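PDB 3O8S: ADP-ribose pyrophosphatase from Streptococcus suis, which probably hydrolyses ADP-ribose to AMP and ribose 5-phosphate as a member of the Nudix hydrolases. Local coordinates for residues A75-F78 and I83-V86; Q79-L84 and L191-S196; K112-K115 and D121-A124. One frame throughout, in Å; residues are numbered along the deposited sequence.

Contact 1: A75-F78 and I83-V86; sequences AAIF and ILLV
Ile83 lies against the ring of Phe78, its partner in a non-hydrogen-bonded antiparallel pair; each atom along its longer branch meets the ring, and the last also reaches Ala76. CB meets the ring near its rim, 3.7 Å from Phe78 CE2. CG1 moves over the face, 4.1 Å from the ring centroid and 27° off the normal, a CH-pi contact. It gets there because it is anti to the backbone N of Ile83 (chi1 -160°). CD1 then presses closely on Phe78 CZ at 3.3 Å and also brushes Ala76 CB at 4.1 Å. On the other face of the hairpin Ile77 and Leu84 run side by side, joined at Ile77 CD1 and Leu84 CD2, 3.8 Å apart. The backbone adds one direct bond, Leu84 N to Ile77 O at 2.8 Å. Beyond it the strands splay, their axes 128° apart, and a water spans the gap: it donates to Ala75 O and Leu84 O and accepts from Ile77 N, so these polar groups are satisfied inside the sheet. Such pairing beside a tight turn is that of a beta hairpin, here formed by strands 70-79 and 82-87 within the mixed sheet of the Nudix fold.

Contact 2: Q79-L84 and L191-S196; sequences QEDKIL and LCLEAS
The type I' turn from Gln79 to Lys82, closed by backbone bonds in both directions between its end residues, places Asp81 opposite Leu193 of the helix, with their CA atoms 6.8 Å apart. The two side chains cross at about a right angle, and a single methyl makes the contact. Leu193 CD1 sits 3.7 Å from both Asp81 CB and Asp81 O, packing against the base of the aspartate and its peptide oxygen, and it also touches the carboxylate group through Asp81 CG and OD1. With CG anti to the backbone N (chi1 176°), the side chain of Leu193 extends toward the turn, and chi2 (61°) brings CD1 to it. The charged end of Asp81 has a separate role: OD2 forms a salt bridge with Arg197, the next residue but three along the helix from Leu193. Ser196 OG stays 4.3 Å from Asp81 OD1 and turns instead to its own helix, donating to Leu193 O at 2.7 Å, so that its hydroxyl is accounted for within the last turns. Deeper in, Ile83 CD1 approaches Cys192 CB at 4.3 Å, a looser apolar meeting between buried residues. Helix 186-197 thus packs beside the hairpin end of strands 70-79 and 82-87, with Phe78 and Ala76 of the former strand also touching it and Leu173 from a loop contacting both Ile83 and Leu193.

Contact 3: K112-K115 and D121-A124; sequences KEVK and DVEA
Lys115 and Asp121 form the polar half of this contact, a salt bridge from Lys115 NZ to Asp121 OD1 at 2.9 Å. The ammonium comes from above the carboxylate, 44° out of its plane, and leans on one oxygen: Asp121 OD2 is farther from Lys115 NZ, at 3.6 Å. A bend at chi2 (63°) in the lysine lets its chain lie alongside the aspartate, and Lys115 CD comes within 3.3 Å of Asp121 OD1 before the amine is reached. Because Lys115 is exposed, the pair sits at the outer edge of the contact, where solvent would be expected to moderate the attraction. Several other polar groups find partners outside the two segments. Glu123 OE2 forms a salt bridge with Arg153, Glu113 OE1 a weak hydrogen bond with Thr73, and the backbones of Asp121 and Glu123 bond to strand 145-157. Beneath the charges the contact is apolar: Val114 and Val122, both buried, meet tip to tip, with Val114 CG1 3.7 Å from Val122 CG1. Helix 106-118, whose KEVKEE sequence corresponds to the REUXEE core of the Nudix box with lysine in place of the arginine, is in this way laid over the start of strand 120-132. Ala75 and Ile77 of strand 70-79 also touch Val114, Cys152 of strand 145-157 backs Val122, and Ala124 packs on Phe205 of the second subunit.

In the fold
Followed from the N terminus, the chain first enters contact 1, a hairpin with four residues between its segments. Contact 2 opens at the turn of that hairpin, before contact 1 has closed, and overlaps it at Ile83 and Leu84, but does not close until the helix near the C terminus, after 106 intervening residues. Contact 3 falls within that long excursion, a short local closure with five residues between helix and strand. All three bear on one mixed sheet. Contact 1 is the hub: strand 70-79 packs against both helices, one through Ala76 and Phe78, the other through Ala75 and Ile77. Ala75 packs on Val114 and Ile77 on both valines of contact 3. Contacts 2 and 3 do not touch.

Contact 1: A75-F78 and I83-V86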
# COMPACT_ATOMS: atom_id res chain seq x y z
N ALA A 75 1.83 -2.52 -12.51
CA ALA A 75 2.41 -3.86 -12.46
C ALA A 75 3.80 -3.88 -13.08
O ALA A 75 3.99 -3.39 -14.18
CB ALA A 75 1.50 -4.85 -13.18
N ALA A 76 4.77 -4.45 -12.35
CA ALA A 76 6.16 -4.59 -12.81
C ALA A 76 6.42 -6.06 -13.10
O ALA A 76 6.40 -6.87 -12.19
CB ALA A 76 7.11 -4.08 -11.74
N ILE A 77 6.58 -6.42 -14.37
CA ILE A 77 6.77 -7.80 -14.84
C ILE A 77 8.15 -7.92 -15.48
O ILE A 77 8.47 -7.17 -16.39
CB ILE A 77 5.63 -8.20 -15.84
CG1 ILE A 77 4.22 -7.96 -15.22
CG2 ILE A 77 5.78 -9.68 -16.34
CD1 ILE A 77 3.17 -7.54 -16.27
N PHE A 78 8.95 -8.90 -15.04
CA PHE A 78 10.31 -9.09 -15.56
C PHE A 78 10.51 -10.44 -16.24
O PHE A 78 9.97 -11.45 -15.81
CB PHE A 78 11.35 -8.92 -14.42
CG PHE A 78 11.41 -7.51 -13.87
CD1 PHE A 78 10.59 -7.12 -12.82
CD2 PHE A 78 12.24 -6.55 -14.45
CE1 PHE A 78 10.62 -5.80 -12.33
CE2 PHE A 78 12.28 -5.24 -13.95
CZ PHE A 78 11.45 -4.86 -12.91
N ILE A 83 12.04 -5.20 -18.22
CA ILE A 83 10.70 -4.90 -17.69
C ILE A 83 9.62 -4.83 -18.79
O ILE A 83 9.89 -4.33 -19.88
CB ILE A 83 10.73 -3.60 -16.83
CG1 ILE A 83 9.50 -3.54 -15.87
CG2 ILE A 83 10.91 -2.30 -17.72
CD1 ILE A 83 9.68 -2.64 -14.64
N LEU A 84 8.38 -5.29 -18.49
CA LEU A 84 7.30 -5.17 -19.48
C LEU A 84 6.69 -3.74 -19.45
O LEU A 84 6.22 -3.26 -18.41
CB LEU A 84 6.19 -6.22 -19.33
CG LEU A 84 5.07 -6.01 -20.37
CD1 LEU A 84 5.21 -6.89 -21.60
CD2 LEU A 84 3.72 -5.98 -19.74
N LEU A 85 6.64 -3.11 -20.63
CA LEU A 85 6.04 -1.77 -20.81
C LEU A 85 5.00 -1.84 -21.90
O LEU A 85 5.15 -2.62 -22.84
CB LEU A 85 7.09 -0.68 -21.11
CG LEU A 85 8.18 -0.47 -20.05
CD1 LEU A 85 9.33 0.31 -20.59
CD2 LEU A 85 7.63 0.16 -18.77
N VAL A 86 3.94 -1.04 -21.76
CA VAL A 86 2.86 -0.94 -22.73
C VAL A 86 2.86 0.48 -23.30
O VAL A 86 3.13 1.45 -22.58
CB VAL A 86 1.47 -1.37 -22.18
CG1 VAL A 86 1.40 -2.88 -21.99
CG2 VAL A 86 1.09 -0.63 -20.90
O HOH W 1 5.65 -4.59 -16.13

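Contact 2: Q79-L84 and L191-S196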
# COMPACT_ATOMS: atom_id res chain seq x y z
N GLN A 79 11.33 -10.45 -17.28
CA GLN A 79 11.81 -11.61 -18.02
C GLN A 79 13.25 -11.30 -18.39
O GLN A 79 13.49 -10.27 -19.03
CB GLN A 79 10.91 -11.93 -19.25
CG GLN A 79 9.53 -12.55 -18.88
CD GLN A 79 9.61 -13.92 -18.22
OE1 GLN A 79 9.92 -14.93 -18.86
NE2 GLN A 79 9.30 -14.01 -16.93
N GLU A 80 14.22 -12.07 -17.87
CA GLU A 80 15.67 -11.84 -18.06
C GLU A 80 16.08 -10.43 -17.55
O GLU A 80 16.92 -9.77 -18.18
CB GLU A 80 16.08 -12.01 -19.53
CG GLU A 80 16.51 -13.42 -19.89
CD GLU A 80 15.39 -14.40 -20.16
OE1 GLU A 80 14.35 -14.00 -20.73
OE2 GLU A 80 15.59 -15.60 -19.85
N ASP A 81 15.45 -9.97 -16.45
CA ASP A 81 15.66 -8.67 -15.81
C ASP A 81 15.26 -7.48 -16.74
O ASP A 81 15.63 -6.34 -16.47
CB ASP A 81 17.11 -8.52 -15.28
CG ASP A 81 17.43 -9.36 -14.04
OD1 ASP A 81 16.49 -9.72 -13.30
OD2 ASP A 81 18.63 -9.61 -13.79
N LYS A 82 14.50 -7.75 -17.83
CA LYS A 82 13.92 -6.74 -18.72
C LYS A 82 12.49 -6.48 -18.25
O LYS A 82 11.79 -7.44 -17.91
CB LYS A 82 13.96 -7.18 -20.19
CG LYS A 82 15.33 -7.20 -20.82
CD LYS A 82 15.23 -7.65 -22.27
CE LYS A 82 16.56 -7.65 -22.99
NZ LYS A 82 16.39 -7.69 -24.46
N ILE A 83 12.04 -5.20 -18.22
CA ILE A 83 10.70 -4.90 -17.69
C ILE A 83 9.62 -4.83 -18.79
O ILE A 83 9.89 -4.33 -19.88
CB ILE A 83 10.73 -3.60 -16.83
CG1 ILE A 83 9.50 -3.54 -15.87
CG2 ILE A 83 10.91 -2.30 -17.72
CD1 ILE A 83 9.68 -2.64 -14.64
N LEU A 84 8.38 -5.29 -18.49
CA LEU A 84 7.30 -5.17 -19.48
C LEU A 84 6.69 -3.74 -19.45
O LEU A 84 6.22 -3.26 -18.41
CB LEU A 84 6.19 -6.22 -19.33
CG LEU A 84 5.07 -6.01 -20.37
CD1 LEU A 84 5.21 -6.89 -21.60
CD2 LEU A 84 3.72 -5.98 -19.74
N LEU A 191 13.74 0.67 -9.12
CA LEU A 191 13.28 0.17 -7.82
C LEU A 191 12.55 -1.18 -7.97
O LEU A 191 12.81 -2.12 -7.20
CB LEU A 191 12.36 1.20 -7.11
CG LEU A 191 12.08 0.92 -5.61
CD1 LEU A 191 13.34 1.20 -4.74
CD2 LEU A 191 10.84 1.70 -5.10
N CYS A 192 11.68 -1.29 -8.98
CA CYS A 192 10.96 -2.54 -9.29
C CYS A 192 11.95 -3.67 -9.64
O CYS A 192 11.78 -4.78 -9.13
CB CYS A 192 9.95 -2.32 -10.41
SG CYS A 192 8.57 -1.25 -9.94
N LEU A 193 13.02 -3.37 -10.44
CA LEU A 193 14.05 -4.38 -10.79
C LEU A 193 14.76 -4.89 -9.52
O LEU A 193 14.92 -6.10 -9.34
CB LEU A 193 15.06 -3.83 -11.80
CG LEU A 193 16.26 -4.73 -12.19
CD1 LEU A 193 15.80 -6.04 -12.83
CD2 LEU A 193 17.20 -4.02 -13.10
N GLU A 194 15.16 -3.95 -8.64
CA GLU A 194 15.80 -4.26 -7.38
C GLU A 194 14.87 -5.18 -6.54
O GLU A 194 15.35 -6.18 -6.02
CB GLU A 194 16.17 -2.97 -6.62
CG GLU A 194 17.05 -3.17 -5.40
CD GLU A 194 17.16 -1.97 -4.47
OE1 GLU A 194 17.05 -0.82 -4.97
OE2 GLU A 194 17.35 -2.18 -3.25
N ALA A 195 13.55 -4.88 -6.47
CA ALA A 195 12.57 -5.74 -5.78
C ALA A 195 12.50 -7.15 -6.41
O ALA A 195 12.47 -8.14 -5.67
CB ALA A 195 11.19 -5.10 -5.79
N SER A 196 12.54 -7.24 -7.75
CA SER A 196 12.51 -8.55 -8.41
C SER A 196 13.77 -9.38 -8.13
O SER A 196 13.69 -10.61 -8.21
CB SER A 196 12.33 -8.42 -9.92
OG SER A 196 13.55 -8.09 -10.56

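Contact 3: K112-K115 and D121-A124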
# COMPACT_ATOMS: atom_id res chain seq x y z
N LYS A 112 -6.12 -7.85 -13.57
CA LYS A 112 -7.10 -7.61 -14.63
C LYS A 112 -6.56 -6.58 -15.63
O LYS A 112 -6.76 -6.74 -16.83
CB LYS A 112 -8.47 -7.17 -14.07
N GLU A 113 -5.88 -5.53 -15.12
CA GLU A 113 -5.30 -4.49 -15.96
C GLU A 113 -4.18 -5.03 -16.84
O GLU A 113 -4.04 -4.55 -17.96
CB GLU A 113 -4.77 -3.34 -15.12
CG GLU A 113 -5.84 -2.34 -14.73
CD GLU A 113 -5.44 -1.42 -13.60
OE1 GLU A 113 -4.41 -1.68 -12.93
OE2 GLU A 113 -6.19 -0.44 -13.35
N VAL A 114 -3.38 -5.99 -16.34
CA VAL A 114 -2.29 -6.60 -17.11
C VAL A 114 -2.88 -7.41 -18.24
O VAL A 114 -2.40 -7.31 -19.37
CB VAL A 114 -1.33 -7.46 -16.25
CG1 VAL A 114 -0.32 -8.21 -17.12
CG2 VAL A 114 -0.60 -6.59 -15.25
N LYS A 115 -3.96 -8.18 -17.94
CA LYS A 115 -4.66 -8.99 -18.94
C LYS A 115 -5.25 -8.11 -20.05
O LYS A 115 -4.99 -8.37 -21.22
CB LYS A 115 -5.76 -9.86 -18.30
CG LYS A 115 -6.44 -10.83 -19.29
CD LYS A 115 -5.44 -11.87 -19.84
CE LYS A 115 -6.08 -12.88 -20.75
NZ LYS A 115 -5.13 -13.98 -21.06
N ASP A 121 -1.27 -13.09 -18.52
CA ASP A 121 -1.70 -13.70 -17.26
C ASP A 121 -0.54 -13.59 -16.32
O ASP A 121 0.56 -14.05 -16.65
CB ASP A 121 -2.13 -15.15 -17.44
CG ASP A 121 -3.29 -15.38 -18.39
OD1 ASP A 121 -4.28 -14.61 -18.32
OD2 ASP A 121 -3.25 -16.39 -19.14
N VAL A 122 -0.75 -12.92 -15.19
CA VAL A 122 0.28 -12.72 -14.19
C VAL A 122 -0.29 -12.98 -12.82
O VAL A 122 -1.51 -12.94 -12.63
CB VAL A 122 0.93 -11.29 -14.25
CG1 VAL A 122 1.54 -10.99 -15.63
CG2 VAL A 122 -0.04 -10.18 -13.80
N GLU A 123 0.59 -13.20 -11.86
CA GLU A 123 0.18 -13.32 -10.48
C GLU A 123 0.86 -12.20 -9.68
O GLU A 123 2.06 -11.99 -9.82
CB GLU A 123 0.42 -14.73 -9.90
CG GLU A 123 1.80 -15.34 -10.10
CD GLU A 123 1.97 -16.72 -9.49
OE1 GLU A 123 1.07 -17.58 -9.67
OE2 GLU A 123 3.03 -16.96 -8.87
N ALA A 124 0.05 -11.41 -8.95
CA ALA A 124 0.52 -10.32 -8.09
C ALA A 124 1.37 -10.92 -6.99
O ALA A 124 0.97 -11.92 -6.40
CB ALA A 124 -0.67 -9.58 -7.52